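CheC, inhibitor of MCP methylation / FliN fusion protein (Thermotoga maritima, PDB 4HYN) is the flagellar rotor protein FliY, whose CheC-like domain belongs to a phosphatase family and probably dephosphorylates the chemotaxis response regulator CheY. Local coordinates at residues I15-M20 / H36-T41; Q58-V63 / L142-P147; E70-L75 / P152-N157; K160-V165 / Y180-A185. All blocks are in the same frame, centred on the assembly; numbering follows the deposited sequence.

Contact 1 (I15-M20 / H36-T41); sequences IGNIAM and HITVPT
Asn-17 reaches from helix 6-30 to the backbone of Ile-37 and the CG2 methyl of Val-39, at a helix-on-sheet interface of the CheC-like fold. It is the closing asparagine of a Glu-x-x-Asn sequence on this helix, as in CheC phosphatases, and so is probably part of the active-site surface. The amide of Asn-17 lies alongside the strand: its end comes near the Ile-37 carbonyl, and its flank rests against CG2 of Val-39. An alanine here would remove the amide and is likely to open a gap beside Val-39 CG2 and take away the polar group nearest Ile-37 O from the helix side, leaving the water there. Deeper in, Val-39 has CG1 anti to the backbone N (chi1 -169°), which leaves CG2 anti to the carbonyl carbon and facing the helix, 4.0 Å from Gly-16 C. A side chain at Gly-16 would meet this methyl tightly, so the glycine lets the strand come close. One turn on, the selenomethionine Met-20 touches Ile-37 through CG rather than its selenium end, with CG 4.1 Å from Ile-37 CD1; the same CD1 lies 3.8 Å from Met-20 O. The axes of 15-20 and 36-41 come within 7.8 Å, their directions 156° apart. In the next shell, Phe-167 of strand 161-171 packs on Met-20, Ile-37 and Val-39, while Ile-15 turns to helices 103-128 and 185-200. A single water ties the two backbones, donating to Asn-17 O at 2.8 Å and to Ile-37 O at 3.0 Å.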
loop_
_atom_site.group_PDB
_atom_site.type_symbol
_atom_site.label_atom_id
_atom_site.label_comp_id
_atom_site.label_asym_id
_atom_site.label_seq_id
_atom_site.Cartn_x
_atom_site.Cartn_y
_atom_site.Cartn_z
ATOM N N ILE A 15 -0.986 9.604 -8.575
ATOM C CA ILE A 15 -2.211 9.126 -7.947
ATOM C C ILE A 15 -1.888 8.589 -6.540
ATOM O O ILE A 15 -2.710 8.675 -5.632
ATOM C CB ILE A 15 -2.967 8.062 -8.826
ATOM C CG1 ILE A 15 -2.262 6.708 -8.801
ATOM C CG2 ILE A 15 -3.119 8.552 -10.268
ATOM C CD1 ILE A 15 -2.737 5.800 -7.680
ATOM N N GLY A 16 -0.671 8.079 -6.359
ATOM C CA GLY A 16 -0.251 7.568 -5.063
ATOM C C GLY A 16 -0.178 8.694 -4.045
ATOM O O GLY A 16 -0.547 8.509 -2.892
ATOM N N ASN A 17 0.289 9.868 -4.465
ATOM C CA ASN A 17 0.370 11.007 -3.556
ATOM C C ASN A 17 -1.025 11.479 -3.143
ATOM O O ASN A 17 -1.239 11.883 -1.996
ATOM C CB ASN A 17 1.151 12.173 -4.185
ATOM C CG ASN A 17 2.646 12.089 -3.908
ATOM O OD1 ASN A 17 3.449 11.754 -4.787
ATOM N ND2 ASN A 17 3.026 12.394 -2.676
ATOM N N ILE A 18 -1.974 11.393 -4.066
ATOM C CA ILE A 18 -3.333 11.814 -3.791
ATOM C C ILE A 18 -4.106 10.782 -2.984
ATOM O O ILE A 18 -4.663 11.096 -1.937
ATOM C CB ILE A 18 -4.087 12.114 -5.098
ATOM C CG1 ILE A 18 -3.412 13.276 -5.832
ATOM C CG2 ILE A 18 -5.548 12.432 -4.814
ATOM C CD1 ILE A 18 -3.934 13.472 -7.238
ATOM N N ALA A 19 -4.137 9.549 -3.471
ATOM C CA ALA A 19 -4.862 8.483 -2.789
ATOM C C ALA A 19 -4.275 8.180 -1.410
ATOM O O ALA A 19 -4.966 8.330 -0.400
ATOM C CB ALA A 19 -4.908 7.224 -3.653
HETATM N N MSE A 20 -2.999 7.802 -1.359
HETATM C CA MSE A 20 -2.366 7.502 -0.079
HETATM C C MSE A 20 -2.304 8.738 0.800
HETATM O O MSE A 20 -2.235 8.630 2.022
HETATM C CB MSE A 20 -0.964 6.932 -0.262
HETATM C CG MSE A 20 -0.611 5.912 0.798
HETATM SE SE MSE A 20 -1.940 4.495 0.851
HETATM C CE MSE A 20 -1.997 4.229 2.773
ATOM N N HIS A 36 2.174 13.189 6.851
ATOM C CA HIS A 36 2.435 13.452 5.450
ATOM C C HIS A 36 3.006 12.222 4.763
ATOM O O HIS A 36 3.749 11.445 5.364
ATOM C CB HIS A 36 3.397 14.633 5.295
ATOM C CG HIS A 36 3.536 15.112 3.882
ATOM N ND1 HIS A 36 2.481 15.116 2.991
ATOM C CD2 HIS A 36 4.604 15.596 3.203
ATOM C CE1 HIS A 36 2.893 15.581 1.825
ATOM N NE2 HIS A 36 4.177 15.879 1.927
ATOM N N ILE A 37 2.664 12.054 3.495
ATOM C CA ILE A 37 3.150 10.926 2.725
ATOM C C ILE A 37 3.709 11.341 1.367
ATOM O O ILE A 37 3.205 12.254 0.720
ATOM C CB ILE A 37 2.065 9.823 2.611
ATOM C CG1 ILE A 37 1.987 9.061 3.939
ATOM C CG2 ILE A 37 2.379 8.860 1.481
ATOM C CD1 ILE A 37 0.968 7.941 3.962
ATOM N N THR A 38 4.798 10.690 0.978
ATOM C CA THR A 38 5.482 10.953 -0.281
ATOM C C THR A 38 5.771 9.615 -0.970
ATOM O O THR A 38 5.754 8.573 -0.325
ATOM C CB THR A 38 6.791 11.754 0.003
ATOM O OG1 THR A 38 6.487 13.152 0.044
ATOM C CG2 THR A 38 7.882 11.491 -1.034
ATOM N N VAL A 39 5.977 9.647 -2.283
ATOM C CA VAL A 39 6.268 8.442 -3.061
ATOM C C VAL A 39 7.602 8.598 -3.792
ATOM O O VAL A 39 7.635 8.918 -4.986
ATOM C CB VAL A 39 5.174 8.167 -4.111
ATOM C CG1 VAL A 39 5.363 6.788 -4.686
ATOM C CG2 VAL A 39 3.795 8.321 -3.507
ATOM N N PRO A 40 8.721 8.326 -3.099
ATOM C CA PRO A 40 10.059 8.451 -3.695
ATOM C C PRO A 40 10.391 7.448 -4.795
ATOM O O PRO A 40 11.103 7.771 -5.739
ATOM C CB PRO A 40 10.997 8.244 -2.498
ATOM C CG PRO A 40 10.118 8.524 -1.287
ATOM C CD PRO A 40 8.816 7.908 -1.692
ATOM N N THR A 41 9.835 6.249 -4.700
ATOM C CA THR A 41 10.163 5.211 -5.662
ATOM C C THR A 41 8.998 4.438 -6.278
ATOM O O THR A 41 7.948 4.277 -5.661
ATOM C CB THR A 41 11.162 4.225 -4.992
ATOM O OG1 THR A 41 12.439 4.863 -4.864
ATOM C CG2 THR A 41 11.317 2.955 -5.781
HETATM O O HOH W 1 0.497 13.124 -0.169
#

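Contact 2 (Q58-V63 / L142-P147); sequences QVVVSV and LNFDDP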
loop_
_atom_site.group_PDB
_atom_site.type_symbol
_atom_site.label_atom_id
_atom_site.label_comp_id
_atom_site.label_asym_id
_atom_site.label_seq_id
_atom_site.Cartn_x
_atom_site.Cartn_y
_atom_site.Cartn_z
ATOM N N GLN A 58 7.395 -9.839 8.308
ATOM C CA GLN A 58 6.643 -8.608 8.099
ATOM C C GLN A 58 5.134 -8.799 7.996
ATOM O O GLN A 58 4.638 -9.920 7.936
ATOM C CB GLN A 58 7.165 -7.882 6.856
ATOM C CG GLN A 58 8.633 -7.499 6.978
ATOM C CD GLN A 58 9.078 -6.458 5.983
ATOM O OE1 GLN A 58 10.225 -6.468 5.539
ATOM N NE2 GLN A 58 8.186 -5.536 5.644
ATOM N N VAL A 59 4.407 -7.686 7.970
ATOM C CA VAL A 59 2.956 -7.717 7.877
ATOM C C VAL A 59 2.499 -7.308 6.488
ATOM O O VAL A 59 2.917 -6.274 5.974
ATOM C CB VAL A 59 2.319 -6.779 8.932
ATOM C CG1 VAL A 59 0.792 -6.726 8.767
ATOM C CG2 VAL A 59 2.683 -7.255 10.335
ATOM N N VAL A 60 1.682 -8.149 5.861
ATOM C CA VAL A 60 1.167 -7.848 4.536
ATOM C C VAL A 60 -0.332 -7.653 4.637
ATOM O O VAL A 60 -1.046 -8.489 5.201
ATOM C CB VAL A 60 1.504 -8.945 3.489
ATOM C CG1 VAL A 60 3.010 -9.135 3.398
ATOM C CG2 VAL A 60 0.831 -10.251 3.834
ATOM N N VAL A 61 -0.790 -6.495 4.176
ATOM C CA VAL A 61 -2.204 -6.160 4.210
ATOM C C VAL A 61 -2.655 -6.110 2.763
ATOM O O VAL A 61 -2.138 -5.321 1.973
ATOM C CB VAL A 61 -2.456 -4.777 4.864
ATOM C CG1 VAL A 61 -3.937 -4.606 5.153
ATOM C CG2 VAL A 61 -1.644 -4.624 6.141
ATOM N N SER A 62 -3.595 -6.976 2.406
ATOM C CA SER A 62 -4.077 -7.013 1.038
ATOM C C SER A 62 -5.563 -6.734 0.918
ATOM O O SER A 62 -6.357 -7.056 1.808
ATOM C CB SER A 62 -3.719 -8.348 0.368
ATOM O OG SER A 62 -4.151 -9.450 1.141
ATOM N N VAL A 63 -5.925 -6.155 -0.214
ATOM C CA VAL A 63 -7.295 -5.807 -0.505
ATOM C C VAL A 63 -7.595 -6.218 -1.957
ATOM O O VAL A 63 -6.735 -6.134 -2.841
ATOM C CB VAL A 63 -7.503 -4.286 -0.242
ATOM C CG1 VAL A 63 -7.651 -3.497 -1.531
ATOM C CG2 VAL A 63 -8.659 -4.070 0.713
ATOM N N LEU A 142 3.819 -12.474 7.386
ATOM C CA LEU A 142 4.527 -13.339 6.461
ATOM C C LEU A 142 6.032 -13.301 6.764
ATOM O O LEU A 142 6.624 -12.226 6.886
ATOM C CB LEU A 142 4.229 -12.884 5.027
ATOM C CG LEU A 142 4.683 -13.689 3.803
ATOM C CD1 LEU A 142 4.158 -15.115 3.865
ATOM C CD2 LEU A 142 4.167 -13.010 2.544
ATOM N N ASN A 143 6.629 -14.479 6.948
ATOM C CA ASN A 143 8.059 -14.580 7.232
ATOM C C ASN A 143 8.853 -14.715 5.934
ATOM O O ASN A 143 8.988 -15.818 5.393
ATOM C CB ASN A 143 8.345 -15.775 8.145
ATOM C CG ASN A 143 9.755 -15.741 8.742
ATOM O OD1 ASN A 143 10.630 -14.988 8.289
ATOM N ND2 ASN A 143 9.972 -16.551 9.777
ATOM N N PHE A 144 9.372 -13.591 5.443
ATOM C CA PHE A 144 10.157 -13.568 4.206
ATOM C C PHE A 144 11.466 -14.354 4.288
ATOM O O PHE A 144 12.074 -14.661 3.263
ATOM C CB PHE A 144 10.411 -12.126 3.755
ATOM C CG PHE A 144 9.176 -11.433 3.252
ATOM C CD1 PHE A 144 8.325 -10.774 4.127
ATOM C CD2 PHE A 144 8.826 -11.503 1.906
ATOM C CE1 PHE A 144 7.138 -10.199 3.671
ATOM C CE2 PHE A 144 7.648 -10.933 1.444
ATOM C CZ PHE A 144 6.797 -10.279 2.333
ATOM N N ASP A 145 11.896 -14.681 5.507
ATOM C CA ASP A 145 13.115 -15.465 5.697
ATOM C C ASP A 145 12.838 -16.978 5.649
ATOM O O ASP A 145 13.764 -17.789 5.680
ATOM C CB ASP A 145 13.832 -15.063 6.988
ATOM C CG ASP A 145 14.534 -13.716 6.870
ATOM O OD1 ASP A 145 14.716 -13.217 5.735
ATOM O OD2 ASP A 145 14.914 -13.151 7.915
ATOM N N ASP A 146 11.559 -17.345 5.570
ATOM C CA ASP A 146 11.153 -18.741 5.463
ATOM C C ASP A 146 11.107 -19.034 3.959
ATOM O O ASP A 146 10.293 -18.466 3.238
ATOM C CB ASP A 146 9.766 -18.942 6.081
ATOM C CG ASP A 146 9.303 -20.399 6.059
ATOM O OD1 ASP A 146 9.757 -21.194 5.204
ATOM O OD2 ASP A 146 8.465 -20.753 6.914
ATOM N N PRO A 147 11.973 -19.940 3.474
ATOM C CA PRO A 147 12.008 -20.280 2.046
ATOM C C PRO A 147 10.727 -20.858 1.460
ATOM O O PRO A 147 10.527 -20.810 0.249
ATOM C CB PRO A 147 13.176 -21.268 1.953
ATOM C CG PRO A 147 13.235 -21.863 3.310
ATOM C CD PRO A 147 13.001 -20.691 4.213
#
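An antiparallel hydrogen-bonded pair, Gln-58 with Leu-142, joins strand 57-66 to the end of strand 133-143, just before that strand turns off the sheet. Both bonds of the pair are close to straight. Leu-142 N donates to Gln-58 O over 2.7 Å, approaching nearly in line with the carbonyl, whereas Gln-58 N meets Leu-142 O at 2.9 Å from a position tilted 25° out of the carbonyl plane. Beyond the pair the chain turns and brings the ring of Phe-144 back beside Leu-142 and Val-60. CG of Leu-142 sits on one face of the ring, 4.2 Å above its plane and displaced toward the rim. Val-60 instead comes at the edge, its CG1 close to the ring plane and 4.1 Å from Phe-144 CZ, and Gln-58 CB approaches obliquely, 3.9 Å from Phe-144 CE1. The same Val-60 CG1 also touches Leu-142 CD2 at 4.1 Å, with Leu-142 CG anti to the backbone N (chi1 -172°), which swings the branch toward Val-60. Within this six-stranded antiparallel sheet, 133-143 is an outermost strand, and the type I turn from Asn-143 to Asp-146 leads from it into the following loop. An Asx turn begins there too: Asn-143 OD1 accepts from Asp-145 N at 3.1 Å, the donor lying well above the amide plane. The turn is further tied by Thr-149 OG1, which bonds the carbonyls of Asn-143 and Asp-146, and by Asp-145 OD1 to Gly-56 N. Phe-54 and Phe-151 pack against Phe-144.

Contact 3 (E70-L75 / P152-N157); sequences EGLNVL and PPVTDN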
loop_
_atom_site.group_PDB
_atom_site.type_symbol
_atom_site.label_atom_id
_atom_site.label_comp_id
_atom_site.label_asym_id
_atom_site.label_seq_id
_atom_site.Cartn_x
_atom_site.Cartn_y
_atom_site.Cartn_z
ATOM N N GLU A 70 -9.886 -4.726 -11.160
ATOM C CA GLU A 70 -9.886 -6.098 -10.661
ATOM C C GLU A 70 -8.462 -6.534 -10.405
ATOM O O GLU A 70 -7.620 -6.499 -11.295
ATOM C CB GLU A 70 -10.545 -7.050 -11.662
ATOM C CG GLU A 70 -12.059 -6.900 -11.762
ATOM C CD GLU A 70 -12.670 -7.699 -12.905
ATOM O OE1 GLU A 70 -11.963 -8.558 -13.486
ATOM O OE2 GLU A 70 -13.863 -7.463 -13.225
ATOM N N GLY A 71 -8.186 -6.933 -9.177
ATOM C CA GLY A 71 -6.849 -7.368 -8.854
ATOM C C GLY A 71 -6.528 -7.256 -7.385
ATOM O O GLY A 71 -7.307 -6.711 -6.588
ATOM N N LEU A 72 -5.359 -7.783 -7.038
ATOM C CA LEU A 72 -4.880 -7.777 -5.674
ATOM C C LEU A 72 -3.987 -6.563 -5.423
ATOM O O LEU A 72 -3.151 -6.210 -6.246
ATOM C CB LEU A 72 -4.125 -9.075 -5.398
ATOM C CG LEU A 72 -3.790 -9.394 -3.949
ATOM C CD1 LEU A 72 -5.067 -9.602 -3.136
ATOM C CD2 LEU A 72 -2.926 -10.633 -3.926
ATOM N N ASN A 73 -4.206 -5.916 -4.287
ATOM C CA ASN A 73 -3.458 -4.734 -3.881
ATOM C C ASN A 73 -2.844 -5.109 -2.530
ATOM O O ASN A 73 -3.556 -5.352 -1.555
ATOM C CB ASN A 73 -4.421 -3.542 -3.759
ATOM C CG ASN A 73 -3.725 -2.231 -3.384
ATOM O OD1 ASN A 73 -4.387 -1.205 -3.207
ATOM N ND2 ASN A 73 -2.404 -2.255 -3.262
ATOM N N VAL A 74 -1.516 -5.151 -2.491
ATOM C CA VAL A 74 -0.792 -5.546 -1.295
ATOM C C VAL A 74 0.069 -4.462 -0.670
ATOM O O VAL A 74 0.799 -3.760 -1.366
ATOM C CB VAL A 74 0.118 -6.766 -1.605
ATOM C CG1 VAL A 74 0.964 -7.142 -0.391
ATOM C CG2 VAL A 74 -0.729 -7.946 -2.051
ATOM N N LEU A 75 -0.027 -4.344 0.653
ATOM C CA LEU A 75 0.770 -3.394 1.422
ATOM C C LEU A 75 1.712 -4.203 2.305
ATOM O O LEU A 75 1.286 -5.153 2.969
ATOM C CB LEU A 75 -0.111 -2.510 2.305
ATOM C CG LEU A 75 -0.925 -1.385 1.666
ATOM C CD1 LEU A 75 -1.513 -0.523 2.776
ATOM C CD2 LEU A 75 -0.029 -0.542 0.768
ATOM N N PRO A 152 1.936 -12.912 -1.772
ATOM C CA PRO A 152 0.566 -13.017 -2.296
ATOM C C PRO A 152 0.550 -12.916 -3.834
ATOM O O PRO A 152 1.317 -12.150 -4.427
ATOM C CB PRO A 152 -0.130 -11.837 -1.635
ATOM C CG PRO A 152 0.507 -11.803 -0.291
ATOM C CD PRO A 152 1.981 -11.977 -0.628
ATOM N N PRO A 153 -0.326 -13.690 -4.495
ATOM C CA PRO A 153 -0.415 -13.681 -5.963
ATOM C C PRO A 153 -0.961 -12.409 -6.640
ATOM O O PRO A 153 -2.066 -12.394 -7.196
ATOM C CB PRO A 153 -1.272 -14.913 -6.253
ATOM C CG PRO A 153 -2.267 -14.885 -5.091
ATOM C CD PRO A 153 -1.377 -14.537 -3.894
ATOM N N VAL A 154 -0.169 -11.347 -6.606
ATOM C CA VAL A 154 -0.542 -10.092 -7.249
ATOM C C VAL A 154 -0.685 -10.370 -8.756
ATOM O O VAL A 154 -1.517 -9.793 -9.449
ATOM C CB VAL A 154 0.540 -9.031 -6.992
ATOM C CG1 VAL A 154 0.191 -7.732 -7.687
ATOM C CG2 VAL A 154 0.684 -8.807 -5.490
ATOM N N THR A 155 0.117 -11.314 -9.225
ATOM C CA THR A 155 0.125 -11.769 -10.604
ATOM C C THR A 155 -0.007 -13.296 -10.495
ATOM O O THR A 155 0.241 -13.860 -9.424
ATOM C CB THR A 155 1.458 -11.379 -11.278
ATOM O OG1 THR A 155 1.284 -10.176 -12.036
ATOM C CG2 THR A 155 1.965 -12.476 -12.175
ATOM N N ASP A 156 -0.422 -13.955 -11.572
ATOM C CA ASP A 156 -0.579 -15.412 -11.566
ATOM C C ASP A 156 0.541 -16.187 -12.285
ATOM O O ASP A 156 0.421 -17.389 -12.502
ATOM C CB ASP A 156 -1.944 -15.799 -12.156
ATOM C CG ASP A 156 -2.067 -15.475 -13.652
ATOM O OD1 ASP A 156 -1.358 -14.568 -14.155
ATOM O OD2 ASP A 156 -2.890 -16.135 -14.328
ATOM N N ASN A 157 1.609 -15.500 -12.672
ATOM C CA ASN A 157 2.732 -16.134 -13.362
ATOM C C ASN A 157 4.026 -15.431 -12.958
ATOM O O ASN A 157 4.104 -14.207 -12.983
ATOM C CB ASN A 157 2.550 -16.040 -14.882
ATOM C CG ASN A 157 3.533 -16.911 -15.646
ATOM O OD1 ASN A 157 3.190 -18.014 -16.072
ATOM N ND2 ASN A 157 4.757 -16.422 -15.823
HETATM O O HOH W 2 -4.163 -9.156 -9.529
#
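The peptide group between Pro-153 and Val-154 is the flat surface here, and Leu-72 presses a methyl onto one of its faces: CD2 stands almost directly over the plane, 3.8 Å from Pro-153 C. At the N-H edge of this peptide, Val-154 N turns back to Pro-152 O at 2.8 Å, closing an inverse gamma turn centred on Pro-153. The neighbouring ring of Pro-152 offers its CB corner, which lies 3.8 Å from Leu-72 CD2 and 4.0 Å from Val-74 CG2, both side chains crossing the ring at about a right angle. Leu-72 reaches there with CG anti to its backbone N (chi1 -168°), carrying the branch off the strand toward the loop. Val-74, two residues on and on the same side, completes the patch with CG2 3.8 Å from Val-154 CG2. The loop 152-157 thus lies over strand 71-78, and Val-154 also touches Val-182 of the adjacent strand, while Phe-151 packs on Val-74. The contact's polar link is a water that accepts from Leu-72 N at 3.1 Å and donates to Val-154 O at 2.7 Å. Methyls against proline carbons and a peptide face give a fit without direct polar bonds between the segments, so apolar burial and shape fit, with one bridging water, probably account for most of this contact.

Contact 4 (K160-V165 / Y180-A185); sequences KDVAVV and YQVISA
Val-165, Gln-181 and Val-162 bury the most surface in this hairpin, formed by strands 161-171 and 177-184. Val-165 and Gln-181 make an antiparallel hydrogen-bonded pair, with Val-165 N to Gln-181 O at 2.7 Å in the carbonyl plane and the return bond at 2.9 Å from Gln-181 N to Val-165 O. Their side chains lie alongside, pointing the same way: in Gln-181, CG anti to the backbone N (chi1 160°) and the chain extended beyond it carry the amide alongside Val-165, NE2 3.9 Å from Val-165 CG2, while OE1 accepts from Asn-73 ND2. At the other end a methyl of Val-162 meets one of Val-182. Between them Ala-163 and Ile-183 exchange both backbone bonds, and Ala-185 N reaches Asp-161 O at 3.1 Å from above its carbonyl plane. There the strand gives way to helix 185-200, whose first turn is capped by Ser-184 OG on Leu-187 N. Val-165 and Ile-183 pack on Ile-12 of helix 6-30, Val-162 and Val-182 meet Val-154 of the loop, and strands 35-46 and 71-78 flank the hairpin.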
loop_
_atom_site.group_PDB
_atom_site.type_symbol
_atom_site.label_atom_id
_atom_site.label_comp_id
_atom_site.label_asym_id
_atom_site.label_seq_id
_atom_site.Cartn_x
_atom_site.Cartn_y
_atom_site.Cartn_z
ATOM N N LYS A 160 5.239 -12.533 -15.168
ATOM C CA LYS A 160 4.443 -11.330 -15.391
ATOM C C LYS A 160 4.906 -10.242 -14.429
ATOM O O LYS A 160 5.277 -10.519 -13.286
ATOM C CB LYS A 160 2.944 -11.612 -15.251
ATOM C CG LYS A 160 2.407 -12.485 -16.367
ATOM C CD LYS A 160 1.044 -13.079 -16.059
ATOM C CE LYS A 160 -0.083 -12.225 -16.600
ATOM N NZ LYS A 160 -1.389 -12.963 -16.619
ATOM N N ASP A 161 4.903 -9.004 -14.903
ATOM C CA ASP A 161 5.364 -7.895 -14.085
ATOM C C ASP A 161 4.432 -7.285 -13.054
ATOM O O ASP A 161 3.201 -7.428 -13.093
ATOM C CB ASP A 161 6.024 -6.819 -14.952
ATOM C CG ASP A 161 7.391 -7.260 -15.496
ATOM O OD1 ASP A 161 7.723 -8.463 -15.420
ATOM O OD2 ASP A 161 8.142 -6.403 -16.002
ATOM N N VAL A 162 5.069 -6.575 -12.137
ATOM C CA VAL A 162 4.413 -5.935 -11.033
ATOM C C VAL A 162 5.093 -4.589 -10.773
ATOM O O VAL A 162 6.191 -4.321 -11.283
ATOM C CB VAL A 162 4.559 -6.856 -9.799
ATOM C CG1 VAL A 162 5.714 -6.417 -8.918
ATOM C CG2 VAL A 162 3.266 -6.967 -9.044
ATOM N N ALA A 163 4.418 -3.725 -10.021
ATOM C CA ALA A 163 4.975 -2.432 -9.655
ATOM C C ALA A 163 5.099 -2.392 -8.139
ATOM O O ALA A 163 4.142 -2.706 -7.413
ATOM C CB ALA A 163 4.089 -1.304 -10.133
ATOM N N VAL A 164 6.303 -2.079 -7.668
ATOM C CA VAL A 164 6.566 -1.977 -6.243
ATOM C C VAL A 164 6.702 -0.491 -5.957
ATOM O O VAL A 164 7.629 0.167 -6.428
ATOM C CB VAL A 164 7.837 -2.763 -5.826
ATOM C CG1 VAL A 164 8.128 -2.562 -4.344
ATOM C CG2 VAL A 164 7.652 -4.259 -6.111
ATOM N N VAL A 165 5.721 0.044 -5.242
ATOM C CA VAL A 165 5.691 1.458 -4.901
ATOM C C VAL A 165 6.137 1.734 -3.469
ATOM O O VAL A 165 5.643 1.116 -2.520
ATOM C CB VAL A 165 4.271 2.029 -5.094
ATOM C CG1 VAL A 165 4.299 3.546 -4.999
ATOM C CG2 VAL A 165 3.679 1.555 -6.439
ATOM N N TYR A 180 5.654 -0.447 1.633
ATOM C CA TYR A 180 5.539 -0.701 0.211
ATOM C C TYR A 180 4.205 -1.256 -0.237
ATOM O O TYR A 180 3.490 -1.929 0.510
ATOM C CB TYR A 180 6.663 -1.647 -0.255
ATOM C CG TYR A 180 8.055 -1.123 0.019
ATOM C CD1 TYR A 180 8.728 -0.349 -0.925
ATOM C CD2 TYR A 180 8.678 -1.356 1.246
ATOM C CE1 TYR A 180 9.985 0.189 -0.652
ATOM C CE2 TYR A 180 9.930 -0.824 1.532
ATOM C CZ TYR A 180 10.580 -0.050 0.578
ATOM O OH TYR A 180 11.820 0.489 0.862
ATOM N N GLN A 181 3.893 -0.954 -1.486
ATOM C CA GLN A 181 2.682 -1.407 -2.123
ATOM C C GLN A 181 3.107 -2.118 -3.400
ATOM O O GLN A 181 4.071 -1.715 -4.052
ATOM C CB GLN A 181 1.777 -0.217 -2.471
ATOM C CG GLN A 181 0.742 -0.532 -3.546
ATOM C CD GLN A 181 -0.197 0.622 -3.822
ATOM O OE1 GLN A 181 -1.325 0.645 -3.333
ATOM N NE2 GLN A 181 0.253 1.577 -4.628
ATOM N N VAL A 182 2.446 -3.231 -3.699
ATOM C CA VAL A 182 2.736 -3.954 -4.916
ATOM C C VAL A 182 1.429 -4.325 -5.621
ATOM O O VAL A 182 0.497 -4.859 -5.014
ATOM C CB VAL A 182 3.750 -5.140 -4.705
ATOM C CG1 VAL A 182 4.043 -5.355 -3.242
ATOM C CG2 VAL A 182 3.289 -6.420 -5.395
ATOM N N ILE A 183 1.306 -3.825 -6.848
ATOM C CA ILE A 183 0.139 -4.063 -7.696
ATOM C C ILE A 183 0.638 -4.595 -9.023
ATOM O O ILE A 183 1.783 -4.328 -9.406
ATOM C CB ILE A 183 -0.677 -2.777 -7.960
ATOM C CG1 ILE A 183 0.253 -1.565 -8.104
ATOM C CG2 ILE A 183 -1.721 -2.587 -6.874
ATOM C CD1 ILE A 183 -0.456 -0.261 -8.497
ATOM N N SER A 184 -0.207 -5.348 -9.725
ATOM C CA SER A 184 0.199 -5.912 -11.008
ATOM C C SER A 184 0.345 -4.836 -12.091
ATOM O O SER A 184 -0.294 -3.778 -12.035
ATOM C CB SER A 184 -0.782 -6.999 -11.461
ATOM O OG SER A 184 -1.883 -6.450 -12.165
ATOM N N ALA A 185 1.216 -5.095 -13.055
ATOM C CA ALA A 185 1.407 -4.157 -14.147
ATOM C C ALA A 185 0.106 -4.142 -14.967
ATOM O O ALA A 185 -0.209 -3.161 -15.651
ATOM C CB ALA A 185 2.580 -4.583 -14.994
#

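All four contacts involve one six-stranded antiparallel sheet, ordered 35-46, 161-171, 177-184, 71-78, 57-66, 133-143. Contact 1 lays helix 6-30 on one outer strand; contact 2 sits at the other, with centres about 22 Å apart on opposite sides of the chain's centre. Contacts 3 and 4, centres about 8 Å apart, occupy the middle, probably hydrogen-bonded through Val-74 O and Val-182 N. Contacts 2 and 3 share neighbouring strands, centres about 13 Å apart, and contact 1 touches contact 4 through Val-39 and Val-165. Along the chain contact 1 closes first, the segments of contacts 2 and 3 alternate, and contact 4 follows, so the sheet combines sequence-near pairs with far ones, helix 6-30 and loop 152-157 packed on it.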